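Local coordinates for protein D-alanine--D-alanine ligase (Coxiella burnetii, PDB 3TQT) that joins two D-alanine molecules at the expense of ATP to form the D-alanyl-D-alanine dipeptide used in peptidoglycan synthesis, at residues A[154-159]-A[313-318]; A[297-302]-A[327-332]. All blocks are in the same frame, centred on the assembly; numbering follows the deposited sequence.

Contact 1. Residues A[154-159]-A[313-318]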
# COMPACT_ATOMS: atom_id res chain seq x y z
N PRO A 154 -2.24 17.31 -14.82
CA PRO A 154 -3.60 17.86 -14.87
C PRO A 154 -4.60 16.78 -14.48
O PRO A 154 -4.56 15.71 -15.09
CB PRO A 154 -3.79 18.20 -16.35
CG PRO A 154 -2.41 18.16 -16.96
CD PRO A 154 -1.64 17.16 -16.16
N VAL A 155 -5.43 17.03 -13.47
CA VAL A 155 -6.47 16.05 -13.11
C VAL A 155 -7.84 16.71 -13.00
O VAL A 155 -7.95 17.93 -12.81
CB VAL A 155 -6.15 15.34 -11.77
CG1 VAL A 155 -4.78 14.69 -11.84
CG2 VAL A 155 -6.21 16.33 -10.63
N VAL A 156 -8.88 15.91 -13.15
CA VAL A 156 -10.23 16.36 -12.84
C VAL A 156 -10.26 16.73 -11.37
O VAL A 156 -9.81 15.96 -10.52
CB VAL A 156 -11.25 15.25 -13.12
CG1 VAL A 156 -12.65 15.69 -12.70
CG2 VAL A 156 -11.22 14.86 -14.60
N ASP A 157 -10.76 17.92 -11.06
CA ASP A 157 -10.73 18.39 -9.68
C ASP A 157 -11.61 17.52 -8.81
O ASP A 157 -12.48 16.80 -9.31
CB ASP A 157 -11.13 19.86 -9.57
CG ASP A 157 -10.70 20.48 -8.23
OD1 ASP A 157 -9.76 19.94 -7.58
OD2 ASP A 157 -11.29 21.50 -7.81
N TRP A 158 -11.37 17.57 -7.51
CA TRP A 158 -12.12 16.73 -6.58
C TRP A 158 -12.15 17.38 -5.22
O TRP A 158 -11.37 18.28 -4.93
CB TRP A 158 -11.48 15.34 -6.47
CG TRP A 158 -10.24 15.33 -5.60
CD1 TRP A 158 -10.14 14.85 -4.33
CD2 TRP A 158 -8.95 15.84 -5.95
NE1 TRP A 158 -8.85 15.01 -3.87
CE2 TRP A 158 -8.11 15.63 -4.84
CE3 TRP A 158 -8.42 16.47 -7.09
CZ2 TRP A 158 -6.76 16.01 -4.83
CZ3 TRP A 158 -7.09 16.84 -7.08
CH2 TRP A 158 -6.27 16.60 -5.96
N HIS A 159 -13.05 16.90 -4.38
CA HIS A 159 -13.07 17.32 -2.99
C HIS A 159 -13.37 16.12 -2.12
O HIS A 159 -14.43 15.52 -2.24
CB HIS A 159 -14.11 18.41 -2.75
CG HIS A 159 -14.09 18.93 -1.35
ND1 HIS A 159 -13.11 19.77 -0.89
CD2 HIS A 159 -14.90 18.67 -0.29
CE1 HIS A 159 -13.33 20.05 0.39
NE2 HIS A 159 -14.41 19.39 0.77
N LEU A 313 -7.24 15.58 -19.07
CA LEU A 313 -7.33 15.50 -17.62
C LEU A 313 -7.35 14.06 -17.16
O LEU A 313 -8.19 13.26 -17.60
CB LEU A 313 -8.62 16.17 -17.15
CG LEU A 313 -8.80 17.63 -17.53
CD1 LEU A 313 -10.19 18.13 -17.10
CD2 LEU A 313 -7.68 18.47 -16.91
N VAL A 314 -6.43 13.72 -16.26
CA VAL A 314 -6.44 12.38 -15.71
C VAL A 314 -7.61 12.28 -14.74
O VAL A 314 -7.83 13.18 -13.93
CB VAL A 314 -5.12 12.04 -14.97
CG1 VAL A 314 -5.23 10.67 -14.35
CG2 VAL A 314 -3.94 12.10 -15.93
N ASN A 315 -8.37 11.21 -14.84
CA ASN A 315 -9.38 10.94 -13.83
C ASN A 315 -9.00 9.81 -12.89
O ASN A 315 -9.31 9.85 -11.70
CB ASN A 315 -10.73 10.61 -14.45
CG ASN A 315 -11.88 10.82 -13.49
OD1 ASN A 315 -11.89 11.81 -12.73
ND2 ASN A 315 -12.83 9.90 -13.49
N GLU A 316 -8.34 8.79 -13.43
CA GLU A 316 -8.10 7.58 -12.65
C GLU A 316 -6.94 6.78 -13.25
O GLU A 316 -6.69 6.84 -14.45
CB GLU A 316 -9.37 6.72 -12.60
CG GLU A 316 -9.24 5.42 -11.82
CD GLU A 316 -10.58 4.72 -11.60
OE1 GLU A 316 -11.56 5.07 -12.27
OE2 GLU A 316 -10.64 3.82 -10.73
N ILE A 317 -6.23 6.06 -12.39
CA ILE A 317 -5.25 5.06 -12.83
C ILE A 317 -5.66 3.70 -12.28
O ILE A 317 -5.82 3.55 -11.08
CB ILE A 317 -3.83 5.39 -12.32
CG1 ILE A 317 -3.47 6.83 -12.71
CG2 ILE A 317 -2.79 4.36 -12.86
CD1 ILE A 317 -2.15 7.32 -12.18
N ASN A 318 -5.85 2.74 -13.17
CA ASN A 318 -6.31 1.41 -12.79
C ASN A 318 -5.18 0.43 -12.94
O ASN A 318 -4.69 0.24 -14.05
CB ASN A 318 -7.43 0.97 -13.73
CG ASN A 318 -8.59 1.90 -13.71
OD1 ASN A 318 -9.44 1.82 -12.83
ND2 ASN A 318 -8.63 2.82 -14.67
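V155 and V314 meet backbone to backbone, a loop segment bridged once to an edge strand without becoming a strand itself. V314 is gripped from both ends. Its N-H donates to O of P154 (N to O 3.0 Å, 170° at the hydrogen). Its O receives the N-H of V156, with O and N again 3.0 Å apart. Both acceptors are met obliquely, each donor lying some 26° from the plane of the carbonyl it binds. The same V314 O also receives a CA-H contact from V155, the two heavy atoms 3.3 Å apart.

Apolar groups close in around this bridge. CD2 of L313 lies 3.9 Å from CB of P154, while CB of L313 meets CG2 of V156. CG1 of V155 passes slantwise by CB of V314; the V155 side chain also packs on L148 and R149 of helix 141-150. N315 brings a polar tip to the V156 side chain: with CG anti to the backbone N (chi1 -159°), its OD1 reaches to 3.5 Å from CB of V156.

One step outward, K145 NZ bonds to both OD1 of N315 and O of V156, so a single ammonium group fastens the two segments together. Strand 312-318 also pairs with strand 298-306, where N315 and E316 both face D303 in a classic beta bulge. E316, within the bulge, and N318, two residues further along, are predicted metal ligands, as is D303. Bonding at i-1 and i+1 around one residue, with both chains heading the same general way, is the signature of an isolated parallel bridge; here it attaches the loop leading into strand 159-161 to strand 312-318, one of the two outer strands of the five-stranded antiparallel sheet, inside the ATP-grasp region.

Contact 2. Residues A[297-302]-A[327-332]; sequences SGMARV and SMYPKM
M299 lays its methyl end over the ring of Y329, a compact instance of how a flexible thioether can seat an aromatic side chain between a strand and a helix. Its CB starts beside the phenol oxygen, 3.2 Å from Y329 OH, close packing for a carbon and an oxygen. CG then stands between the backbone N and the carbonyl carbon (chi1 54°), and a bend at chi3 (-45°) folds the chain's end back across the ring. SD stays well above the face, 4.8 Å from the centroid of the Y329 ring, in a distant Met-aromatic contact. The tip comes much nearer: CE sits almost on the ring normal, 3.2 Å from that same centroid, its C-H groups turned to the pi cloud.

The ring rim has a different neighbour, since O of A300 approaches CE1 of Y329 in the ring plane at 3.4 Å. Next along the strand, CG of R301 touches CE of M332 (3.7 Å), the two chains crossing at roughly a right angle. A water accepts from both R301 NH1 and Y329 N, joining the arginine to the first turn of helix 328-335, while R301 NE forms a salt bridge with D303.

Y329 OH bonds to O of V234 on the neighbouring strand 228-236, and W333 meets the ring edge to face. The chemistry is thus divided: dispersion and CH-pi attraction hold the ring's face, a hydrogen bond anchors its buried hydroxyl, and water carries the polar link between strand and helix.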
# COMPACT_ATOMS: atom_id res chain seq x y z
N SER A 297 4.26 -0.14 -11.62
CA SER A 297 5.11 -1.14 -12.23
C SER A 297 4.24 -2.02 -13.07
O SER A 297 3.06 -2.22 -12.76
CB SER A 297 5.76 -2.02 -11.15
OG SER A 297 6.79 -1.32 -10.51
N GLY A 298 4.82 -2.52 -14.15
CA GLY A 298 4.17 -3.50 -15.01
C GLY A 298 3.14 -2.87 -15.93
O GLY A 298 3.38 -2.68 -17.12
N MET A 299 1.98 -2.54 -15.37
CA MET A 299 0.88 -2.04 -16.19
C MET A 299 -0.06 -1.10 -15.44
O MET A 299 -0.23 -1.20 -14.23
CB MET A 299 0.06 -3.22 -16.71
CG MET A 299 -0.40 -4.15 -15.59
SD MET A 299 -1.64 -5.34 -16.13
CE MET A 299 -2.69 -4.27 -17.08
N ALA A 300 -0.69 -0.21 -16.20
CA ALA A 300 -1.79 0.58 -15.69
C ALA A 300 -2.65 1.00 -16.86
O ALA A 300 -2.14 1.26 -17.95
CB ALA A 300 -1.28 1.81 -14.97
N ARG A 301 -3.95 1.08 -16.65
CA ARG A 301 -4.77 1.81 -17.58
C ARG A 301 -5.06 3.18 -16.98
O ARG A 301 -5.64 3.28 -15.90
CB ARG A 301 -6.08 1.08 -17.85
CG ARG A 301 -6.74 1.55 -19.12
CD ARG A 301 -8.12 0.95 -19.26
NE ARG A 301 -9.02 1.51 -18.26
CZ ARG A 301 -9.84 0.79 -17.50
NH1 ARG A 301 -9.86 -0.53 -17.63
NH2 ARG A 301 -10.63 1.39 -16.63
N VAL A 302 -4.63 4.22 -17.68
CA VAL A 302 -4.90 5.59 -17.25
C VAL A 302 -6.13 6.11 -17.96
O VAL A 302 -6.19 6.09 -19.20
CB VAL A 302 -3.73 6.53 -17.57
CG1 VAL A 302 -3.98 7.90 -16.95
CG2 VAL A 302 -2.42 5.94 -17.08
N SER A 327 -11.62 -6.49 -23.15
CA SER A 327 -11.28 -5.42 -22.22
C SER A 327 -10.33 -4.42 -22.85
O SER A 327 -9.46 -4.79 -23.65
CB SER A 327 -10.66 -5.99 -20.95
OG SER A 327 -11.64 -6.64 -20.17
N MET A 328 -10.49 -3.15 -22.48
CA MET A 328 -9.74 -2.07 -23.11
C MET A 328 -8.23 -2.21 -22.98
O MET A 328 -7.50 -1.92 -23.92
CB MET A 328 -10.20 -0.70 -22.60
CG MET A 328 -11.53 -0.24 -23.27
SD MET A 328 -11.34 -0.03 -25.05
CE MET A 328 -10.41 1.49 -25.14
N TYR A 329 -7.74 -2.64 -21.82
CA TYR A 329 -6.29 -2.72 -21.67
C TYR A 329 -5.64 -3.62 -22.74
O TYR A 329 -4.81 -3.15 -23.51
CB TYR A 329 -5.86 -3.12 -20.25
CG TYR A 329 -4.36 -2.99 -20.10
CD1 TYR A 329 -3.78 -1.80 -19.67
CD2 TYR A 329 -3.53 -4.05 -20.43
CE1 TYR A 329 -2.40 -1.67 -19.57
CE2 TYR A 329 -2.15 -3.93 -20.33
CZ TYR A 329 -1.60 -2.75 -19.90
OH TYR A 329 -0.23 -2.65 -19.81
N PRO A 330 -6.01 -4.90 -22.80
CA PRO A 330 -5.42 -5.70 -23.88
C PRO A 330 -5.84 -5.22 -25.28
O PRO A 330 -4.99 -5.27 -26.16
CB PRO A 330 -5.95 -7.11 -23.62
CG PRO A 330 -7.14 -6.93 -22.72
CD PRO A 330 -6.80 -5.73 -21.88
N LYS A 331 -7.08 -4.78 -25.47
CA LYS A 331 -7.52 -4.33 -26.80
C LYS A 331 -6.70 -3.14 -27.30
O LYS A 331 -6.33 -3.08 -28.46
CB LYS A 331 -9.00 -3.98 -26.82
CG LYS A 331 -9.92 -5.17 -26.94
CD LYS A 331 -11.38 -4.71 -26.99
CE LYS A 331 -11.59 -3.63 -28.05
NZ LYS A 331 -13.00 -3.15 -28.11
N MET A 332 -6.44 -2.17 -26.43
CA MET A 332 -5.62 -1.03 -26.82
C MET A 332 -4.21 -1.46 -27.25
O MET A 332 -3.69 -1.00 -28.27
CB MET A 332 -5.55 -0.00 -25.70
CG MET A 332 -6.81 0.83 -25.60
SD MET A 332 -6.65 2.17 -24.42
CE MET A 332 -6.76 1.30 -22.86
O HOH W 1 -9.13 -2.97 -19.29

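How the contacts relate
Contacts 1 and 2 lie about 17 Å apart between centres, yet they share one sheet, whose neighbouring strands 298-306 and 312-318 provide a segment to each. The two strands meet directly where N318 N lies 2.8 Å from R301 O, a probable hydrogen bond, and where I317 CG2 packs 3.6 Å from A300 CB. Segment 154-159 is bridged to strand 312-318, while helix 328-335 packs against strand 298-306. Of the predicted metal ligands, E316 and N318 lie in segment 313-318 of contact 1, and D303 directly follows segment 297-302 of contact 2. The R301 side chain comes within about 3 Å of those of D303 and N318, consistent with a second-shell role at the metal site.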